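Local coordinates for virulence protein vsdE (Salmonella enterica, PDB 5LQ6), which acts as a cysteine hydrolase effector that suppresses immune responses and contributes to the virulence of the bacterium, at residues L79-H84 with I114-E119; I150-Y155 with G207-R212; H165-V170 with V181-S186. The protein carries 4 engineered substitutions. All coordinates share one frame; numbering follows the deposited sequence. Where two conformers were deposited one is given.

Contact 1 (L79-H84 with I114-E119); sequences LSACLH and IIFGHE
H84 meets F116 with its imidazole already tethered: NE2 is hydrogen-bonded to the backbone N of Y214, which holds the ring at the atom next to CD2, and CD2 rests 3.8 Å from F116 CZ. The CZ carbon sits at the imidazole edge, near its plane, and the two rings stand at 75° with centroids 5.7 Å apart, an oblique pairing. H84 reaches F116 because its CG lies anti to the backbone N (chi1 -171°), which swings the ring off the helix side toward the 114-119 segment. The same CZ also approaches A81 O, 3.6 Å away, while F116 CE2 lies against the methyl of A81. I115, one residue before F116, touches A81 CB with CD1 at 3.9 Å and C82 SG at 4.3 Å. Within its own segment I115 also puts CG2 over the centre of one face of the F116 phenyl, so the ring is packed from its own helix as well as from A81 and H84. No hydrogen bond crosses between the segments. Just after F116, G117 departs from helical geometry with a positive phi of 88°. Helix 108-116 thus packs on the flank of helix 76-89; L94 of strand 94-96 touches C82 and I115, Y214 meets the F116 ring, and S147 and I149 of strand 147-157 lie against H84.

Contact 2 (I150-Y155 with G207-R212); sequences ISAENY and GEFYVR
S151 and Y210 form the antiparallel hydrogen-bonded pair of this contact, and each supplies both a donor and an acceptor: S151 N bonds Y210 O at 2.9 Å, nearly straight at 171°, and Y210 N returns to S151 O at 2.8 Å. Two residues on, E153 N reaches E208 O at 3.0 Å, and that carbonyl takes a second donor, a water that in turn accepts from N154 N. Both backbone donors at the corner at E153 and N154 are therefore satisfied through E208. Facing outward, V211 N bonds S123 OG and F209 pairs with L126 through the backbone, while I150 and A152 pair likewise with F167 and H165 of strand 163-172.

On the side bearing S151 and Y210, the serine OG accepts from another water at 2.7 Å and is hydrogen-bonded to D166. The same water accepts from R212 NH1 in the plane of the guanidinium, and the arginine is further held by salt bridges from NH1 to D166 and from NH2 to D112. The E153 and E208 side chains run side by side, their carboxylate planes turned 54° from each other, OE2 to OE2 4.0 Å, a like-charge approach that probably costs some energy.

The other face is apolar: A152 CB lies 3.9 Å from F209 CD2, and I150 CD1 touches V211 CG2 at 4.1 Å. Here helix 129-143 closes over the sheet, with V132 on both I150 and F209. Strand 163-172 flanks strand 147-157 on its other side.

Contact 3 (H165-V170 with V181-S186); sequences HDFNAV and VQFIDS
D185 turns back to H165 from just beyond the end of strand 180-184. Its CB lies 4.1 Å from F167 CB, and CG, anti to the backbone N at chi1 -169°, still touches that methylene. At the tip, OD2 takes the hydrogen bond from H165 NE2, 2.6 Å long and 169° at the hydrogen; it is met on its syn side but 23° out of the carboxylate plane, while OD2 lies in the imidazole plane. OD1 accepts from a water at 2.7 Å, which also donates to D166 O, and receives weak bonds from W187 N and K188 N. The H165 ring is stacked on Y155, met edge-to-face by W187 and in contact with C76. This is consistent with a Cys-His-Asp triad, as in papain-like cysteine hydrolases. The histidine lies in one arm of a beta hairpin and the aspartate just past the end of the other; its hydrogen-bonded pairs are N168 with I184 and V170 with Q182, each bonded both ways. A169 CB packs on F183 CD1 at 3.8 Å, and I136 of helix 129-143 touches both A169 and V181. V170 CG2 meets I184 CD1 at 3.8 Å, and L58 of helix 55-65 touches both.

Contacts 2 and 3 belong to one antiparallel sheet, their centres 11 Å apart. Strands 147-157 and 163-172 are neighbours in it, tied by I150 N to F167 O at 2.8 Å. The touching residues of contact 1 lie on helices 76-89 and 108-116; its centre is 14 Å from that of contact 3, which it touches through S80 O to N168 ND2 at 3.0 Å, and 16 Å from that of contact 2, which it does not touch. Helix 76-89 begins at C76, so contact 1 builds on the helix carrying the probable nucleophile, while contact 3 holds the histidine and aspartate. A bound sodium ion lies about 7 Å from the D185 side chain.

Contact 1 (L79-H84 with I114-E119)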
loop_
_atom_site.group_PDB
_atom_site.type_symbol
_atom_site.label_atom_id
_atom_site.label_comp_id
_atom_site.label_asym_id
_atom_site.label_seq_id
_atom_site.Cartn_x
_atom_site.Cartn_y
_atom_site.Cartn_z
ATOM N N LEU A 79 -6.821 2.483 -0.329
ATOM C CA LEU A 79 -6.397 1.875 -1.588
ATOM C C LEU A 79 -5.139 1.043 -1.431
ATOM O O LEU A 79 -5.022 -0.061 -1.925
ATOM C CB LEU A 79 -6.198 2.909 -2.676
ATOM C CG LEU A 79 -7.444 3.621 -3.229
ATOM C CD1 LEU A 79 -7.018 4.752 -4.084
ATOM C CD2 LEU A 79 -8.237 2.576 -4.000
ATOM N N SER A 80 -4.152 1.624 -0.751
ATOM C CA SER A 80 -2.874 0.940 -0.613
ATOM C C SER A 80 -2.974 -0.313 0.218
ATOM O O SER A 80 -2.292 -1.293 -0.027
ATOM C CB SER A 80 -1.844 1.885 -0.027
ATOM O OG SER A 80 -1.624 3.029 -0.825
ATOM N N ALA A 81 -3.837 -0.288 1.253
ATOM C CA ALA A 81 -4.051 -1.461 2.078
ATOM C C ALA A 81 -4.797 -2.558 1.323
ATOM O O ALA A 81 -4.430 -3.737 1.393
ATOM C CB ALA A 81 -4.826 -1.048 3.313
ATOM N N CYS A 82 -5.787 -2.188 0.560
ATOM C CA CYS A 82 -6.512 -3.102 -0.334
ATOM C C CYS A 82 -5.545 -3.788 -1.299
ATOM O O CYS A 82 -5.534 -4.984 -1.483
ATOM C CB CYS A 82 -7.566 -2.377 -1.146
ATOM S SG CYS A 82 -9.056 -1.935 -0.222
ATOM N N LEU A 83 -4.710 -2.967 -1.940
ATOM C CA LEU A 83 -3.766 -3.523 -2.897
ATOM C C LEU A 83 -2.803 -4.451 -2.217
ATOM O O LEU A 83 -2.446 -5.500 -2.739
ATOM C CB LEU A 83 -3.033 -2.381 -3.614
ATOM C CG LEU A 83 -2.049 -2.795 -4.692
ATOM C CD1 LEU A 83 -2.718 -3.683 -5.733
ATOM C CD2 LEU A 83 -1.431 -1.554 -5.346
ATOM N N HIS A 84 -2.272 -4.064 -1.048
ATOM C CA HIS A 84 -1.369 -4.933 -0.305
ATOM C C HIS A 84 -1.969 -6.293 0.034
ATOM O O HIS A 84 -1.326 -7.332 -0.057
ATOM C CB HIS A 84 -0.893 -4.199 0.941
ATOM C CG HIS A 84 0.201 -4.874 1.684
ATOM N ND1 HIS A 84 1.499 -4.897 1.232
ATOM C CD2 HIS A 84 0.227 -5.484 2.885
ATOM C CE1 HIS A 84 2.253 -5.558 2.075
ATOM N NE2 HIS A 84 1.514 -5.909 3.107
ATOM N N ILE A 114 -8.809 -3.242 10.530
ATOM C CA ILE A 114 -9.961 -3.832 9.818
ATOM C C ILE A 114 -9.505 -4.856 8.771
ATOM O O ILE A 114 -9.989 -5.951 8.740
ATOM C CB ILE A 114 -10.799 -2.736 9.152
ATOM C CG1 ILE A 114 -11.412 -1.850 10.247
ATOM C CG2 ILE A 114 -11.828 -3.349 8.191
ATOM C CD1 ILE A 114 -12.184 -0.684 9.695
ATOM N N ILE A 115 -8.565 -4.465 7.900
ATOM C CA ILE A 115 -8.208 -5.330 6.771
ATOM C C ILE A 115 -7.323 -6.495 7.184
ATOM O O ILE A 115 -7.516 -7.600 6.744
ATOM C CB ILE A 115 -7.595 -4.498 5.631
ATOM C CG1 ILE A 115 -8.714 -3.707 4.960
ATOM C CG2 ILE A 115 -6.891 -5.400 4.617
ATOM C CD1 ILE A 115 -8.244 -2.717 3.926
ATOM N N PHE A 116 -6.347 -6.249 8.046
ATOM C CA PHE A 116 -5.373 -7.278 8.427
ATOM C C PHE A 116 -5.586 -7.882 9.795
ATOM O O PHE A 116 -5.069 -8.975 10.056
ATOM C CB PHE A 116 -3.926 -6.748 8.319
ATOM C CG PHE A 116 -3.627 -6.166 6.951
ATOM C CD1 PHE A 116 -3.455 -7.006 5.874
ATOM C CD2 PHE A 116 -3.569 -4.771 6.785
ATOM C CE1 PHE A 116 -3.216 -6.437 4.588
ATOM C CE2 PHE A 116 -3.360 -4.244 5.514
ATOM C CZ PHE A 116 -3.201 -5.083 4.470
ATOM N N GLY A 117 -6.383 -7.220 10.634
ATOM C CA GLY A 117 -6.635 -7.703 11.979
ATOM C C GLY A 117 -5.661 -7.239 13.024
ATOM O O GLY A 117 -5.753 -7.673 14.216
ATOM N N HIS A 118 -4.720 -6.378 12.645
ATOM C CA HIS A 118 -3.757 -5.752 13.546
ATOM C C HIS A 118 -3.037 -4.682 12.784
ATOM O O HIS A 118 -3.043 -4.690 11.540
ATOM C CB HIS A 118 -2.756 -6.807 14.091
ATOM C CG HIS A 118 -2.023 -7.552 13.035
ATOM N ND1 HIS A 118 -2.395 -8.810 12.606
ATOM C CD2 HIS A 118 -0.915 -7.233 12.331
ATOM C CE1 HIS A 118 -1.571 -9.204 11.648
ATOM N NE2 HIS A 118 -0.647 -8.281 11.488
ATOM N N GLU A 119 -2.436 -3.744 13.517
ATOM C CA GLU A 119 -1.544 -2.747 12.909
ATOM C C GLU A 119 -0.329 -3.441 12.348
ATOM O O GLU A 119 0.188 -4.355 12.961
ATOM C CB GLU A 119 -1.077 -1.704 13.922
ATOM C CG GLU A 119 -2.190 -1.022 14.658
ATOM C CD GLU A 119 -1.700 0.170 15.467
ATOM O OE1 GLU A 119 -0.786 0.900 14.986
ATOM O OE2 GLU A 119 -2.271 0.393 16.558
#

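Contact 2 (I150-Y155 with G207-R212)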
loop_
_atom_site.group_PDB
_atom_site.type_symbol
_atom_site.label_atom_id
_atom_site.label_comp_id
_atom_site.label_asym_id
_atom_site.label_seq_id
_atom_site.Cartn_x
_atom_site.Cartn_y
_atom_site.Cartn_z
ATOM N N ILE A 150 4.096 1.942 1.583
ATOM C CA ILE A 150 4.961 3.076 1.904
ATOM C C ILE A 150 4.105 4.191 2.414
ATOM O O ILE A 150 3.057 4.507 1.805
ATOM C CB ILE A 150 5.740 3.564 0.690
ATOM C CG1 ILE A 150 6.301 2.403 -0.131
ATOM C CG2 ILE A 150 6.801 4.584 1.083
ATOM C CD1 ILE A 150 7.267 1.553 0.576
ATOM N N SER A 151 4.483 4.844 3.499
ATOM C CA SER A 151 3.810 6.039 4.012
ATOM C C SER A 151 4.795 7.191 3.949
ATOM O O SER A 151 5.909 7.096 4.505
ATOM C CB SER A 151 3.357 5.814 5.457
ATOM O OG SER A 151 2.407 4.814 5.562
ATOM N N ALA A 152 4.421 8.245 3.237
ATOM C CA ALA A 152 5.246 9.436 3.087
ATOM C C ALA A 152 4.592 10.579 3.826
ATOM O O ALA A 152 3.385 10.783 3.789
ATOM C CB ALA A 152 5.418 9.761 1.660
ATOM N N GLU A 153 5.404 11.367 4.519
ATOM C CA GLU A 153 4.857 12.517 5.194
ATOM C C GLU A 153 4.609 13.755 4.382
ATOM O O GLU A 153 3.699 14.512 4.686
ATOM C CB GLU A 153 5.722 12.847 6.406
ATOM C CG GLU A 153 5.440 11.869 7.547
ATOM C CD GLU A 153 4.326 12.314 8.480
ATOM O OE1 GLU A 153 3.311 12.895 7.996
ATOM O OE2 GLU A 153 4.483 12.081 9.704
ATOM N N ASN A 154 5.420 14.015 3.411
ATOM C CA ASN A 154 5.338 15.315 2.702
ATOM C C ASN A 154 5.262 15.126 1.213
ATOM O O ASN A 154 5.943 15.757 0.415
ATOM C CB ASN A 154 6.539 16.184 3.111
ATOM C CG ASN A 154 6.361 16.807 4.511
ATOM O OD1 ASN A 154 5.332 17.383 4.809
ATOM N ND2 ASN A 154 7.358 16.673 5.346
ATOM N N TYR A 155 4.378 14.218 0.827
ATOM C CA TYR A 155 4.083 13.998 -0.590
ATOM C C TYR A 155 3.338 15.214 -1.171
ATOM O O TYR A 155 2.395 15.674 -0.558
ATOM C CB TYR A 155 3.191 12.764 -0.714
ATOM C CG TYR A 155 2.718 12.406 -2.117
ATOM C CD1 TYR A 155 3.487 11.652 -2.969
ATOM C CD2 TYR A 155 1.464 12.846 -2.580
ATOM C CE1 TYR A 155 3.023 11.314 -4.246
ATOM C CE2 TYR A 155 1.001 12.553 -3.840
ATOM C CZ TYR A 155 1.776 11.789 -4.673
ATOM O OH TYR A 155 1.335 11.478 -5.958
ATOM N N GLY A 207 10.701 15.641 4.676
ATOM C CA GLY A 207 9.918 14.432 4.802
ATOM C C GLY A 207 10.549 13.116 5.194
ATOM O O GLY A 207 11.653 12.744 4.741
ATOM N N GLU A 208 9.779 12.413 6.021
ATOM C CA GLU A 208 10.036 11.068 6.405
ATOM C C GLU A 208 9.220 10.067 5.505
ATOM O O GLU A 208 8.202 10.383 4.859
ATOM C CB GLU A 208 9.596 10.855 7.845
ATOM C CG GLU A 208 9.930 11.922 8.874
ATOM C CD GLU A 208 8.901 11.928 9.998
ATOM O OE1 GLU A 208 8.671 10.854 10.588
ATOM O OE2 GLU A 208 8.308 12.993 10.280
ATOM N N PHE A 209 9.720 8.851 5.462
ATOM C CA PHE A 209 9.069 7.733 4.846
ATOM C C PHE A 209 9.076 6.566 5.831
ATOM O O PHE A 209 10.020 6.371 6.586
ATOM C CB PHE A 209 9.842 7.313 3.604
ATOM C CG PHE A 209 9.888 8.357 2.519
ATOM C CD1 PHE A 209 10.768 9.396 2.623
ATOM C CD2 PHE A 209 9.022 8.297 1.434
ATOM C CE1 PHE A 209 10.845 10.383 1.658
ATOM C CE2 PHE A 209 9.113 9.297 0.431
ATOM C CZ PHE A 209 10.005 10.335 0.591
ATOM N N TYR A 210 8.051 5.722 5.748
ATOM C CA TYR A 210 7.968 4.503 6.542
ATOM C C TYR A 210 7.494 3.387 5.668
ATOM O O TYR A 210 6.748 3.627 4.756
ATOM C CB TYR A 210 6.962 4.643 7.686
ATOM C CG TYR A 210 7.299 5.710 8.671
ATOM C CD1 TYR A 210 6.982 7.022 8.428
ATOM C CD2 TYR A 210 7.995 5.395 9.793
ATOM C CE1 TYR A 210 7.320 8.039 9.323
ATOM C CE2 TYR A 210 8.326 6.399 10.719
ATOM C CZ TYR A 210 8.002 7.699 10.453
ATOM O OH TYR A 210 8.348 8.679 11.374
ATOM N N VAL A 211 7.985 2.176 5.925
ATOM C CA VAL A 211 7.620 0.986 5.188
ATOM C C VAL A 211 6.948 0.024 6.141
ATOM O O VAL A 211 7.418 -0.149 7.257
ATOM C CB VAL A 211 8.891 0.341 4.602
ATOM C CG1 VAL A 211 8.571 -0.840 3.695
ATOM C CG2 VAL A 211 9.714 1.394 3.833
ATOM N N ARG A 212 5.833 -0.581 5.748
ATOM C CA ARG A 212 5.198 -1.611 6.560
ATOM C C ARG A 212 4.716 -2.746 5.651
ATOM O O ARG A 212 4.572 -2.569 4.443
ATOM C CB ARG A 212 4.073 -1.070 7.424
ATOM C CG ARG A 212 2.820 -0.641 6.707
ATOM C CD ARG A 212 1.916 0.150 7.691
ATOM N NE ARG A 212 0.493 0.146 7.315
ATOM C CZ ARG A 212 -0.072 0.963 6.422
ATOM N NH1 ARG A 212 0.602 1.905 5.811
ATOM N NH2 ARG A 212 -1.372 0.854 6.180
HETATM O O HOH W 1 3.608 2.348 5.667
HETATM O O HOH W 2 8.005 12.561 2.714
#

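Contact 3 (H165-V170 with V181-S186)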
loop_
_atom_site.group_PDB
_atom_site.type_symbol
_atom_site.label_atom_id
_atom_site.label_comp_id
_atom_site.label_asym_id
_atom_site.label_seq_id
_atom_site.Cartn_x
_atom_site.Cartn_y
_atom_site.Cartn_z
ATOM N N HIS A 165 0.739 10.591 2.433
ATOM C CA HIS A 165 0.302 9.785 1.313
ATOM C C HIS A 165 0.833 8.383 1.472
ATOM O O HIS A 165 2.033 8.209 1.690
ATOM C CB HIS A 165 0.807 10.385 0.035
ATOM C CG HIS A 165 0.312 9.721 -1.202
ATOM N ND1 HIS A 165 -1.013 9.492 -1.463
ATOM C CD2 HIS A 165 0.983 9.260 -2.289
ATOM C CE1 HIS A 165 -1.139 8.946 -2.665
ATOM N NE2 HIS A 165 0.052 8.787 -3.173
ATOM N N ASP A 166 -0.040 7.393 1.301
ATOM C CA ASP A 166 0.355 5.996 1.235
ATOM C C ASP A 166 0.314 5.494 -0.197
ATOM O O ASP A 166 -0.493 5.915 -0.989
ATOM C CB ASP A 166 -0.563 5.090 2.064
ATOM C CG ASP A 166 -0.261 5.074 3.557
ATOM O OD1 ASP A 166 0.464 5.960 4.034
ATOM O OD2 ASP A 166 -0.766 4.161 4.236
ATOM N N PHE A 167 1.244 4.589 -0.500
ATOM C CA PHE A 167 1.340 3.922 -1.784
ATOM C C PHE A 167 2.039 2.578 -1.568
ATOM O O PHE A 167 2.203 2.151 -0.429
ATOM C CB PHE A 167 1.971 4.812 -2.855
ATOM C CG PHE A 167 3.320 5.386 -2.481
ATOM C CD1 PHE A 167 3.396 6.461 -1.639
ATOM C CD2 PHE A 167 4.501 4.814 -2.944
ATOM C CE1 PHE A 167 4.620 7.011 -1.300
ATOM C CE2 PHE A 167 5.725 5.356 -2.593
ATOM C CZ PHE A 167 5.779 6.429 -1.757
ATOM N N ASN A 168 2.391 1.897 -2.618
ATOM C CA ASN A 168 2.877 0.522 -2.539
ATOM C C ASN A 168 4.201 0.333 -3.240
ATOM O O ASN A 168 4.624 1.142 -4.060
ATOM C CB ASN A 168 1.855 -0.477 -3.114
ATOM C CG ASN A 168 0.518 -0.437 -2.395
ATOM O OD1 ASN A 168 -0.254 0.505 -2.537
ATOM N ND2 ASN A 168 0.264 -1.469 -1.609
ATOM N N ALA A 169 4.912 -0.728 -2.890
ATOM C CA ALA A 169 6.149 -1.067 -3.572
ATOM C C ALA A 169 6.215 -2.608 -3.621
ATOM O O ALA A 169 5.958 -3.283 -2.611
ATOM C CB ALA A 169 7.344 -0.503 -2.867
ATOM N N VAL A 170 6.561 -3.151 -4.787
ATOM C CA VAL A 170 6.729 -4.575 -4.966
ATOM C C VAL A 170 8.018 -4.845 -5.706
ATOM O O VAL A 170 8.325 -4.185 -6.689
ATOM C CB VAL A 170 5.551 -5.204 -5.714
ATOM C CG1 VAL A 170 5.719 -6.692 -5.995
ATOM C CG2 VAL A 170 4.230 -5.027 -4.953
ATOM N N VAL A 181 12.694 -2.683 -7.621
ATOM C CA VAL A 181 11.497 -2.183 -6.932
ATOM C C VAL A 181 10.591 -1.447 -7.919
ATOM O O VAL A 181 11.028 -0.535 -8.597
ATOM C CB VAL A 181 11.877 -1.213 -5.808
ATOM C CG1 VAL A 181 10.656 -0.664 -5.089
ATOM C CG2 VAL A 181 12.768 -1.915 -4.823
ATOM N N GLN A 182 9.342 -1.919 -8.004
ATOM C CA GLN A 182 8.312 -1.196 -8.692
ATOM C C GLN A 182 7.429 -0.469 -7.685
ATOM O O GLN A 182 6.682 -1.108 -6.950
ATOM C CB GLN A 182 7.489 -2.110 -9.563
ATOM C CG GLN A 182 6.393 -1.425 -10.351
ATOM C CD GLN A 182 6.946 -0.477 -11.372
ATOM O OE1 GLN A 182 7.662 -0.924 -12.313
ATOM N NE2 GLN A 182 6.762 0.825 -11.174
ATOM N N PHE A 183 7.513 0.848 -7.681
ATOM C CA PHE A 183 6.517 1.653 -6.937
ATOM C C PHE A 183 5.214 1.606 -7.646
ATOM O O PHE A 183 5.149 1.629 -8.890
ATOM C CB PHE A 183 7.053 3.047 -6.696
ATOM C CG PHE A 183 8.230 3.078 -5.752
ATOM C CD1 PHE A 183 8.052 2.854 -4.421
ATOM C CD2 PHE A 183 9.532 3.320 -6.198
ATOM C CE1 PHE A 183 9.112 2.885 -3.503
ATOM C CE2 PHE A 183 10.575 3.342 -5.290
ATOM C CZ PHE A 183 10.367 3.129 -3.957
ATOM N N ILE A 184 4.143 1.556 -6.853
ATOM C CA ILE A 184 2.770 1.468 -7.359
ATOM C C ILE A 184 1.951 2.510 -6.602
ATOM O O ILE A 184 1.929 2.501 -5.384
ATOM C CB ILE A 184 2.137 0.094 -7.189
ATOM C CG1 ILE A 184 3.014 -0.997 -7.750
ATOM C CG2 ILE A 184 0.767 0.072 -7.801
ATOM C CD1 ILE A 184 2.752 -2.332 -7.122
ATOM N N ASP A 185 1.294 3.406 -7.305
ATOM C CA ASP A 185 0.419 4.401 -6.652
ATOM C C ASP A 185 -0.934 4.275 -7.287
ATOM O O ASP A 185 -1.222 4.981 -8.275
ATOM C CB ASP A 185 1.008 5.811 -6.689
ATOM C CG ASP A 185 0.278 6.771 -5.811
ATOM O OD1 ASP A 185 -0.862 6.470 -5.422
ATOM O OD2 ASP A 185 0.865 7.816 -5.466
ATOM N N SER A 186 -1.806 3.421 -6.736
ATOM C CA SER A 186 -3.114 3.165 -7.323
ATOM C C SER A 186 -4.018 4.380 -7.219
ATOM O O SER A 186 -5.001 4.496 -7.983
ATOM C CB SER A 186 -3.768 1.959 -6.716
ATOM O OG SER A 186 -4.046 2.157 -5.318
HETATM O O HOH W 3 -1.722 5.005 -3.292
HETATM O O HOH W 4 -1.605 2.345 -4.114
#